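Local coordinates for protein OBCA, Oxalate Biosynthetic Component A (Burkholderia glumae, PDB 4NNB) that combines a TIM-barrel domain of the beta-keto acid cleavage enzyme family, which holds a magnesium ion and an oxaloacetate ion, with a second domain of helices and small antiparallel sheets, at residues A[53-64]-A[181-192]; A[265-273]-A[516-525]. All blocks are in the same frame, centred on the assembly; numbering follows the deposited sequence.

Contact 1. Residues A[53-64]-A[181-192]; sequences GWEVVPAGGRLL and AGWIACAAGYWQ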
loop_
_atom_site.group_PDB
_atom_site.type_symbol
_atom_site.label_atom_id
_atom_site.label_comp_id
_atom_site.label_asym_id
_atom_site.label_seq_id
_atom_site.Cartn_x
_atom_site.Cartn_y
_atom_site.Cartn_z
ATOM N N GLY A 53 14.862 8.874 1.366
ATOM C CA GLY A 53 14.618 8.264 0.068
ATOM C C GLY A 53 15.164 8.988 -1.155
ATOM O O GLY A 53 15.055 8.471 -2.270
ATOM N N TRP A 54 15.736 10.176 -0.963
ATOM C CA TRP A 54 16.371 10.898 -2.061
ATOM C C TRP A 54 17.534 10.070 -2.569
ATOM O O TRP A 54 18.167 9.351 -1.798
ATOM C CB TRP A 54 16.859 12.277 -1.606
ATOM C CG TRP A 54 15.750 13.245 -1.338
ATOM C CD1 TRP A 54 14.873 13.215 -0.300
ATOM C CD2 TRP A 54 15.402 14.392 -2.127
ATOM N NE1 TRP A 54 13.994 14.271 -0.391
ATOM C CE2 TRP A 54 14.300 15.010 -1.501
ATOM C CE3 TRP A 54 15.918 14.959 -3.293
ATOM C CZ2 TRP A 54 13.700 16.162 -2.014
ATOM C CZ3 TRP A 54 15.332 16.099 -3.792
ATOM C CH2 TRP A 54 14.231 16.689 -3.157
ATOM N N GLU A 55 17.802 10.159 -3.866
ATOM C CA GLU A 55 18.872 9.379 -4.473
ATOM C C GLU A 55 19.831 10.286 -5.258
ATOM O O GLU A 55 19.418 11.294 -5.839
ATOM C CB GLU A 55 18.284 8.262 -5.351
ATOM C CG GLU A 55 18.637 8.326 -6.839
ATOM C CD GLU A 55 17.909 7.261 -7.661
ATOM O OE1 GLU A 55 17.956 7.325 -8.910
ATOM O OE2 GLU A 55 17.293 6.357 -7.051
ATOM N N VAL A 56 21.118 9.944 -5.247
ATOM C CA VAL A 56 22.121 10.717 -5.978
ATOM C C VAL A 56 21.979 10.499 -7.483
ATOM O O VAL A 56 21.875 9.361 -7.940
ATOM C CB VAL A 56 23.562 10.347 -5.532
ATOM C CG1 VAL A 56 24.583 10.903 -6.506
ATOM C CG2 VAL A 56 23.832 10.866 -4.126
ATOM N N VAL A 57 21.967 11.587 -8.252
ATOM C CA VAL A 57 21.905 11.482 -9.710
ATOM C C VAL A 57 22.973 12.324 -10.408
ATOM O O VAL A 57 23.343 13.399 -9.929
ATOM C CB VAL A 57 20.507 11.880 -10.258
ATOM C CG1 VAL A 57 19.476 10.812 -9.923
ATOM C CG2 VAL A 57 20.090 13.243 -9.721
ATOM N N PRO A 58 23.482 11.829 -11.543
ATOM C CA PRO A 58 24.422 12.594 -12.374
ATOM C C PRO A 58 23.707 13.683 -13.163
ATOM O O PRO A 58 22.494 13.850 -13.029
ATOM C CB PRO A 58 24.968 11.537 -13.339
ATOM C CG PRO A 58 23.884 10.514 -13.427
ATOM C CD PRO A 58 23.285 10.457 -12.046
ATOM N N ALA A 59 24.448 14.417 -13.983
ATOM C CA ALA A 59 23.841 15.426 -14.842
ATOM C C ALA A 59 23.018 14.759 -15.939
ATOM O O ALA A 59 23.184 13.572 -16.209
ATOM C CB ALA A 59 24.905 16.328 -15.446
ATOM N N GLY A 60 22.121 15.524 -16.557
ATOM C CA GLY A 60 21.346 15.025 -17.680
ATOM C C GLY A 60 19.848 14.893 -17.441
ATOM O O GLY A 60 19.112 14.464 -18.331
ATOM N N GLY A 61 19.392 15.258 -16.247
ATOM C CA GLY A 61 17.972 15.195 -15.930
ATOM C C GLY A 61 17.243 16.352 -16.584
ATOM O O GLY A 61 17.883 17.232 -17.164
ATOM N N ARG A 62 15.910 16.342 -16.520
ATOM C CA ARG A 62 15.123 17.502 -16.929
ATOM C C ARG A 62 14.216 17.947 -15.783
ATOM O O ARG A 62 13.676 17.114 -15.037
ATOM C CB ARG A 62 14.293 17.217 -18.191
ATOM C CG ARG A 62 15.097 16.912 -19.455
ATOM C CD ARG A 62 15.834 18.146 -19.978
ATOM N NE ARG A 62 16.621 17.848 -21.174
ATOM C CZ ARG A 62 17.822 17.272 -21.169
ATOM N NH1 ARG A 62 18.403 16.910 -20.028
ATOM N NH2 ARG A 62 18.451 17.055 -22.316
ATOM N N LEU A 63 14.066 19.262 -15.641
ATOM C CA LEU A 63 13.249 19.835 -14.575
ATOM C C LEU A 63 12.215 20.760 -15.174
ATOM O O LEU A 63 12.551 21.641 -15.972
ATOM C CB LEU A 63 14.120 20.616 -13.579
ATOM C CG LEU A 63 13.397 21.458 -12.513
ATOM C CD1 LEU A 63 12.695 20.574 -11.486
ATOM C CD2 LEU A 63 14.359 22.416 -11.812
ATOM N N LEU A 64 10.953 20.535 -14.821
ATOM C CA LEU A 64 9.888 21.461 -15.161
ATOM C C LEU A 64 9.540 22.241 -13.895
ATOM O O LEU A 64 9.047 21.665 -12.913
ATOM C CB LEU A 64 8.648 20.712 -15.689
ATOM C CG LEU A 64 7.480 21.615 -16.117
ATOM C CD1 LEU A 64 7.946 22.607 -17.201
ATOM C CD2 LEU A 64 6.257 20.803 -16.584
ATOM N N ALA A 181 8.475 22.806 -24.116
ATOM C CA ALA A 181 7.427 22.952 -23.108
ATOM C C ALA A 181 7.991 23.457 -21.777
ATOM O O ALA A 181 7.238 23.752 -20.849
ATOM C CB ALA A 181 6.681 21.632 -22.914
ATOM N N GLY A 182 9.314 23.543 -21.670
ATOM C CA GLY A 182 9.918 24.114 -20.477
ATOM C C GLY A 182 10.747 23.165 -19.641
ATOM O O GLY A 182 11.307 23.572 -18.619
ATOM N N TRP A 183 10.836 21.903 -20.050
ATOM C CA TRP A 183 11.707 20.970 -19.342
ATOM C C TRP A 183 13.162 21.378 -19.576
ATOM O O TRP A 183 13.625 21.430 -20.719
ATOM C CB TRP A 183 11.459 19.523 -19.785
ATOM C CG TRP A 183 10.110 18.998 -19.354
ATOM C CD1 TRP A 183 8.929 19.101 -20.031
ATOM C CD2 TRP A 183 9.817 18.288 -18.142
ATOM N NE1 TRP A 183 7.922 18.497 -19.313
ATOM C CE2 TRP A 183 8.444 17.994 -18.150
ATOM C CE3 TRP A 183 10.588 17.874 -17.053
ATOM C CZ2 TRP A 183 7.821 17.307 -17.097
ATOM C CZ3 TRP A 183 9.970 17.197 -16.010
ATOM C CH2 TRP A 183 8.606 16.919 -16.040
ATOM N N ILE A 184 13.879 21.672 -18.496
ATOM C CA ILE A 184 15.233 22.220 -18.616
ATOM C C ILE A 184 16.289 21.229 -18.133
ATOM O O ILE A 184 16.105 20.547 -17.118
ATOM C CB ILE A 184 15.358 23.573 -17.865
ATOM C CG1 ILE A 184 14.440 24.611 -18.510
ATOM C CG2 ILE A 184 16.780 24.088 -17.878
ATOM C CD1 ILE A 184 14.722 26.032 -18.061
ATOM N N ALA A 185 17.385 21.146 -18.880
ATOM C CA ALA A 185 18.528 20.297 -18.541
ATOM C C ALA A 185 19.085 20.595 -17.147
ATOM O O ALA A 185 19.220 21.754 -16.759
ATOM C CB ALA A 185 19.622 20.457 -19.594
ATOM N N CYS A 186 19.423 19.546 -16.401
ATOM C CA CYS A 186 19.893 19.717 -15.033
ATOM C C CYS A 186 21.338 19.269 -14.829
ATOM O O CYS A 186 21.830 18.365 -15.507
ATOM C CB CYS A 186 18.997 18.949 -14.061
ATOM S SG CYS A 186 17.372 19.672 -13.837
ATOM N N ALA A 187 22.003 19.898 -13.866
ATOM C CA ALA A 187 23.305 19.430 -13.402
ATOM C C ALA A 187 23.132 18.238 -12.453
ATOM O O ALA A 187 22.032 17.699 -12.299
ATOM C CB ALA A 187 24.060 20.553 -12.721
ATOM N N ALA A 188 24.222 17.822 -11.817
ATOM C CA ALA A 188 24.177 16.666 -10.931
ATOM C C ALA A 188 23.477 17.039 -9.637
ATOM O O ALA A 188 23.336 18.221 -9.322
ATOM C CB ALA A 188 25.576 16.162 -10.649
ATOM N N GLY A 189 23.023 16.045 -8.885
ATOM C CA GLY A 189 22.405 16.346 -7.607
ATOM C C GLY A 189 21.607 15.239 -6.947
ATOM O O GLY A 189 21.975 14.060 -6.990
ATOM N N TYR A 190 20.500 15.634 -6.325
ATOM C CA TYR A 190 19.692 14.713 -5.543
ATOM C C TYR A 190 18.246 14.767 -6.015
ATOM O O TYR A 190 17.696 15.843 -6.228
ATOM C CB TYR A 190 19.799 15.043 -4.046
ATOM C CG TYR A 190 21.223 15.037 -3.521
ATOM C CD1 TYR A 190 22.040 16.154 -3.651
ATOM C CD2 TYR A 190 21.750 13.911 -2.903
ATOM C CE1 TYR A 190 23.344 16.145 -3.181
ATOM C CE2 TYR A 190 23.048 13.896 -2.430
ATOM C CZ TYR A 190 23.838 15.015 -2.570
ATOM O OH TYR A 190 25.133 14.996 -2.097
ATOM N N TRP A 191 17.645 13.593 -6.160
ATOM C CA TRP A 191 16.304 13.453 -6.718
ATOM C C TRP A 191 15.408 12.703 -5.752
ATOM O O TRP A 191 15.809 11.692 -5.171
ATOM C CB TRP A 191 16.388 12.698 -8.053
ATOM C CG TRP A 191 15.087 12.185 -8.610
ATOM C CD1 TRP A 191 13.908 12.867 -8.722
ATOM C CD2 TRP A 191 14.854 10.887 -9.167
ATOM N NE1 TRP A 191 12.951 12.064 -9.305
ATOM C CE2 TRP A 191 13.510 10.845 -9.592
ATOM C CE3 TRP A 191 15.648 9.752 -9.342
ATOM C CZ2 TRP A 191 12.945 9.712 -10.184
ATOM C CZ3 TRP A 191 15.086 8.626 -9.924
ATOM C CH2 TRP A 191 13.747 8.614 -10.337
ATOM N N GLN A 192 14.196 13.207 -5.570
ATOM C CA GLN A 192 13.185 12.471 -4.826
ATOM C C GLN A 192 12.310 11.723 -5.822
ATOM O O GLN A 192 11.424 12.303 -6.448
ATOM C CB GLN A 192 12.340 13.413 -3.970
ATOM C CG GLN A 192 11.197 12.723 -3.221
ATOM C CD GLN A 192 11.658 11.503 -2.445
ATOM O OE1 GLN A 192 11.660 10.385 -2.966
ATOM N NE2 GLN A 192 12.048 11.713 -1.188
HETATM O O HOH W 1 20.444 15.821 -13.302
#
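Two short antiparallel beta ladders, Glu-55 to Val-57 on Gly-189 to Trp-191 and Arg-62–Leu-63 on Ile-184–Ala-185, join the segments, with a one-residue shift of register between them. Glu-55 with Trp-191, Val-57 with Gly-189 and Leu-63 with Ile-184 are hydrogen-bonded pairs. Between the ladders Gly-60 N donates to Cys-186 O at 3.0 Å, and a water accepts from Gly-61 N while donating to Pro-58 O and Ala-187 O. Gly-60 suits its place because its positive phi would jam a CB against the preceding carbonyl. Gly-61 O is gripped from opposite faces of its plane by Cys-186 N and Arg-62 NH1, each 2.9 Å away.

Near each end a tryptophan offers a broad face to aliphatic carbon in a CH-pi contact. Trp-54, its CG beside its backbone N (chi1 -71°), brings its six-membered ring centroid 3.5 Å from Gln-192 CB; Leu-64 CB does the same over Trp-183, only 4° off the normal. Glu-55 instead meets an edge: its OE1 lies in the ring plane of Trp-191, 3.3 Å from CZ3, where the rim would be slightly positive and suit a carboxylate. Leu-63 CB packs on Cys-186 SG at 3.4 Å.

Each ladder belongs to a three-stranded sheet: strand 189-191 runs between 55-57 and 27-29, and strand 62-66 between 184-185 and 155-159, while Arg-62 NE bridges to Glu-179 of helix 172-180.

Contact 2. Residues A[265-273]-A[516-525]; sequences VKKREPAAI and AAQVRDMFGL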
loop_
_atom_site.group_PDB
_atom_site.type_symbol
_atom_site.label_atom_id
_atom_site.label_comp_id
_atom_site.label_asym_id
_atom_site.label_seq_id
_atom_site.Cartn_x
_atom_site.Cartn_y
_atom_site.Cartn_z
ATOM N N VAL A 265 -14.728 8.869 12.252
ATOM C CA VAL A 265 -15.339 7.980 11.265
ATOM C C VAL A 265 -16.782 7.666 11.629
ATOM O O VAL A 265 -17.690 7.795 10.799
ATOM C CB VAL A 265 -14.538 6.653 11.116
ATOM C CG1 VAL A 265 -15.327 5.629 10.320
ATOM C CG2 VAL A 265 -13.222 6.926 10.438
ATOM N N LYS A 266 -16.990 7.260 12.877
ATOM C CA LYS A 266 -18.309 6.829 13.328
ATOM C C LYS A 266 -19.356 7.944 13.322
ATOM O O LYS A 266 -20.548 7.680 13.166
ATOM C CB LYS A 266 -18.211 6.202 14.720
ATOM C CG LYS A 266 -17.498 4.848 14.737
ATOM C CD LYS A 266 -18.387 3.756 14.193
ATOM C CE LYS A 266 -17.697 2.407 14.289
ATOM N NZ LYS A 266 -18.729 1.370 14.402
ATOM N N LYS A 267 -18.924 9.186 13.477
ATOM C CA LYS A 267 -19.883 10.289 13.412
ATOM C C LYS A 267 -20.492 10.396 12.011
ATOM O O LYS A 267 -21.668 10.719 11.856
ATOM C CB LYS A 267 -19.231 11.612 13.816
ATOM C CG LYS A 267 -20.201 12.795 13.763
ATOM C CD LYS A 267 -19.707 13.978 14.578
ATOM C CE LYS A 267 -20.746 15.102 14.592
ATOM N NZ LYS A 267 -20.449 16.120 15.641
ATOM N N ARG A 268 -19.697 10.092 10.992
ATOM C CA ARG A 268 -20.164 10.242 9.622
ATOM C C ARG A 268 -20.747 8.946 9.072
ATOM O O ARG A 268 -21.757 8.962 8.363
ATOM C CB ARG A 268 -19.037 10.786 8.736
ATOM C CG ARG A 268 -18.508 12.128 9.238
ATOM C CD ARG A 268 -17.340 12.646 8.407
ATOM N NE ARG A 268 -17.651 12.718 6.975
ATOM C CZ ARG A 268 -16.749 12.898 6.008
ATOM N NH1 ARG A 268 -15.463 13.026 6.296
ATOM N NH2 ARG A 268 -17.134 12.948 4.741
ATOM N N GLU A 269 -20.121 7.825 9.408
ATOM C CA GLU A 269 -20.630 6.525 9.000
ATOM C C GLU A 269 -20.624 5.587 10.197
ATOM O O GLU A 269 -19.631 4.892 10.437
ATOM C CB GLU A 269 -19.763 5.936 7.884
ATOM C CG GLU A 269 -19.898 6.628 6.532
ATOM C CD GLU A 269 -21.169 6.239 5.789
ATOM O OE1 GLU A 269 -21.840 5.263 6.196
ATOM O OE2 GLU A 269 -21.481 6.899 4.779
ATOM N N PRO A 270 -21.727 5.562 10.957
ATOM C CA PRO A 270 -21.774 4.724 12.166
ATOM C C PRO A 270 -21.763 3.229 11.871
ATOM O O PRO A 270 -21.518 2.432 12.780
ATOM C CB PRO A 270 -23.100 5.120 12.828
ATOM C CG PRO A 270 -23.896 5.815 11.761
ATOM C CD PRO A 270 -22.893 6.463 10.854
ATOM N N ALA A 271 -22.023 2.852 10.623
ATOM C CA ALA A 271 -21.977 1.442 10.234
ATOM C C ALA A 271 -20.555 0.952 9.961
ATOM O O ALA A 271 -20.350 -0.245 9.760
ATOM C CB ALA A 271 -22.819 1.210 9.000
ATOM N N ALA A 272 -19.602 1.877 9.896
ATOM C CA ALA A 272 -18.234 1.532 9.498
ATOM C C ALA A 272 -17.703 0.383 10.325
ATOM O O ALA A 272 -17.810 0.385 11.560
ATOM C CB ALA A 272 -17.322 2.718 9.633
ATOM N N ILE A 273 -17.141 -0.604 9.637
ATOM C CA ILE A 273 -16.483 -1.720 10.308
ATOM C C ILE A 273 -14.983 -1.487 10.269
ATOM O O ILE A 273 -14.348 -1.602 9.213
ATOM C CB ILE A 273 -16.808 -3.046 9.620
ATOM C CG1 ILE A 273 -18.324 -3.252 9.592
ATOM C CG2 ILE A 273 -16.112 -4.207 10.347
ATOM C CD1 ILE A 273 -18.758 -4.434 8.773
ATOM N N ALA A 516 -21.564 -2.523 4.478
ATOM C CA ALA A 516 -21.125 -2.559 5.872
ATOM C C ALA A 516 -22.232 -3.063 6.795
ATOM O O ALA A 516 -22.004 -3.956 7.609
ATOM C CB ALA A 516 -20.641 -1.193 6.314
ATOM N N ALA A 517 -23.432 -2.504 6.661
ATOM C CA ALA A 517 -24.545 -2.908 7.518
ATOM C C ALA A 517 -24.799 -4.399 7.404
ATOM O O ALA A 517 -25.104 -5.058 8.394
ATOM C CB ALA A 517 -25.817 -2.115 7.186
ATOM N N GLN A 518 -24.656 -4.939 6.200
ATOM C CA GLN A 518 -24.899 -6.360 5.990
ATOM C C GLN A 518 -23.805 -7.248 6.581
ATOM O O GLN A 518 -24.091 -8.311 7.140
ATOM C CB GLN A 518 -25.023 -6.659 4.503
ATOM C CG GLN A 518 -26.255 -6.053 3.836
ATOM C CD GLN A 518 -26.218 -6.256 2.349
ATOM O OE1 GLN A 518 -25.383 -5.669 1.649
ATOM N NE2 GLN A 518 -27.099 -7.114 1.849
ATOM N N VAL A 519 -22.549 -6.833 6.423
ATOM C CA VAL A 519 -21.432 -7.610 6.959
ATOM C C VAL A 519 -21.524 -7.661 8.483
ATOM O O VAL A 519 -21.347 -8.732 9.069
ATOM C CB VAL A 519 -20.044 -7.079 6.462
ATOM C CG1 VAL A 519 -18.872 -7.756 7.225
ATOM C CG2 VAL A 519 -19.896 -7.315 4.977
ATOM N N ARG A 520 -21.824 -6.522 9.112
ATOM C CA ARG A 520 -21.976 -6.444 10.564
ATOM C C ARG A 520 -23.023 -7.423 11.029
ATOM O O ARG A 520 -22.830 -8.153 11.998
ATOM C CB ARG A 520 -22.477 -5.074 11.021
ATOM C CG ARG A 520 -21.654 -3.901 10.618
ATOM C CD ARG A 520 -22.192 -2.654 11.284
ATOM N NE ARG A 520 -21.964 -2.747 12.714
ATOM C CZ ARG A 520 -20.943 -2.174 13.335
ATOM N NH1 ARG A 520 -20.076 -1.436 12.650
ATOM N NH2 ARG A 520 -20.803 -2.322 14.644
ATOM N N ASP A 521 -24.160 -7.415 10.345
ATOM C CA ASP A 521 -25.251 -8.260 10.776
ATOM C C ASP A 521 -24.921 -9.734 10.583
ATOM O O ASP A 521 -25.071 -10.540 11.500
ATOM C CB ASP A 521 -26.541 -7.911 10.050
ATOM C CG ASP A 521 -27.681 -8.781 10.499
ATOM O OD1 ASP A 521 -28.140 -8.590 11.646
ATOM O OD2 ASP A 521 -28.082 -9.679 9.730
ATOM N N MET A 522 -24.446 -10.079 9.395
ATOM C CA MET A 522 -24.188 -11.472 9.073
ATOM C C MET A 522 -22.980 -12.077 9.801
ATOM O O MET A 522 -22.920 -13.286 10.001
ATOM C CB MET A 522 -24.045 -11.640 7.564
ATOM C CG MET A 522 -25.360 -11.477 6.815
ATOM S SD MET A 522 -25.170 -10.797 5.147
ATOM C CE MET A 522 -24.303 -12.114 4.297
ATOM N N PHE A 523 -22.018 -11.253 10.200
ATOM C CA PHE A 523 -20.830 -11.794 10.852
ATOM C C PHE A 523 -20.932 -11.667 12.373
ATOM O O PHE A 523 -20.010 -12.058 13.097
ATOM C CB PHE A 523 -19.551 -11.112 10.338
ATOM C CG PHE A 523 -19.269 -11.343 8.864
ATOM C CD1 PHE A 523 -20.207 -11.959 8.027
ATOM C CD2 PHE A 523 -18.062 -10.942 8.320
ATOM C CE1 PHE A 523 -19.942 -12.161 6.676
ATOM C CE2 PHE A 523 -17.784 -11.149 6.981
ATOM C CZ PHE A 523 -18.732 -11.753 6.151
ATOM N N GLY A 524 -22.054 -11.121 12.845
ATOM C CA GLY A 524 -22.262 -10.858 14.262
ATOM C C GLY A 524 -21.222 -9.958 14.920
ATOM O O GLY A 524 -20.766 -10.246 16.028
ATOM N N LEU A 525 -20.858 -8.860 14.258
ATOM C CA LEU A 525 -19.791 -7.981 14.752
ATOM C C LEU A 525 -20.304 -6.818 15.612
ATOM O O LEU A 525 -21.460 -6.415 15.491
ATOM C CB LEU A 525 -18.985 -7.416 13.576
ATOM C CG LEU A 525 -18.418 -8.398 12.546
ATOM C CD1 LEU A 525 -17.893 -7.656 11.303
ATOM C CD2 LEU A 525 -17.321 -9.264 13.164
#
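Arg-520 NH1 is held by two groups: it donates to Ala-271 O at 3.1 Å, with an N-H...O angle of 158°, and it forms a salt bridge with Glu-307 OE2. The contact lies on the TIM barrel, where the type I turn from Glu-269 to Ala-272 links helix 255-268 to the barrel strand 273-276 and meets the C-terminal helix 516-523. Because the ligand-pocket residue Ser-277 follows that strand, this is the end of the strand away from the pocket.

The carbonyl oxygen of Ala-271 lies at the edge of the guanidinium, close to its plane, yet NH1 stands well above the plane of that carbonyl and so misses its lone pairs. A bend at chi3 (68°) turns the arginine's head back toward the turn. Lys-266 arrives from the opposite direction, its NZ 3.6 Å from Arg-520 NH1. The two cations share the carboxylate of Glu-307, which probably offsets their charges. Lys-266 NZ also donates to Ala-272 O at 3.1 Å, in the carbonyl plane, and thus ties the last turn of its own helix to the loop that follows. A long basic chain suits both sites, since it lets a charge based on a helix reach the turn carbonyls and Glu-307.

Nearer the backbones the contact is mostly aliphatic carbon. Small Ala-516 lets the helix come close to the turn, its CB set against a carbonyl oxygen, 3.6 Å from Ala-271 O. Ile-273 and Arg-520 run alongside one another, head to tail, with Ile-273 CD1 3.5 Å from Arg-520 CG. The same methyl touches Val-519 CG1 at 3.7 Å, so the end of this branch packs against two consecutive helix residues. The other branch, Ile-273 CG2, meets Leu-525 CD1 at 4.0 Å, Leu-525 being the residue whose N closes the Schellman motif on Arg-520 O.

In the fold
From the N terminus the chain lays down strand 5-10 of the barrel before entering the additional domain, where contact 1 closes a loop of 116 intervening residues, including the unmodelled stretch 73-112. That loop is complete before contact 2 opens, so the two follow in series, neither nested nor crossed. Contact 2 spans 242 intervening residues and brings the C-terminal helix back to the entrance of strand 273-276, after the chain has built most of the remaining barrel strands. Contact 1 ties together the small sheets of the additional domain; contact 2 fastens the last modelled helix to the barrel. Their centres are 48 Å apart, on opposite sides of the chain's centre.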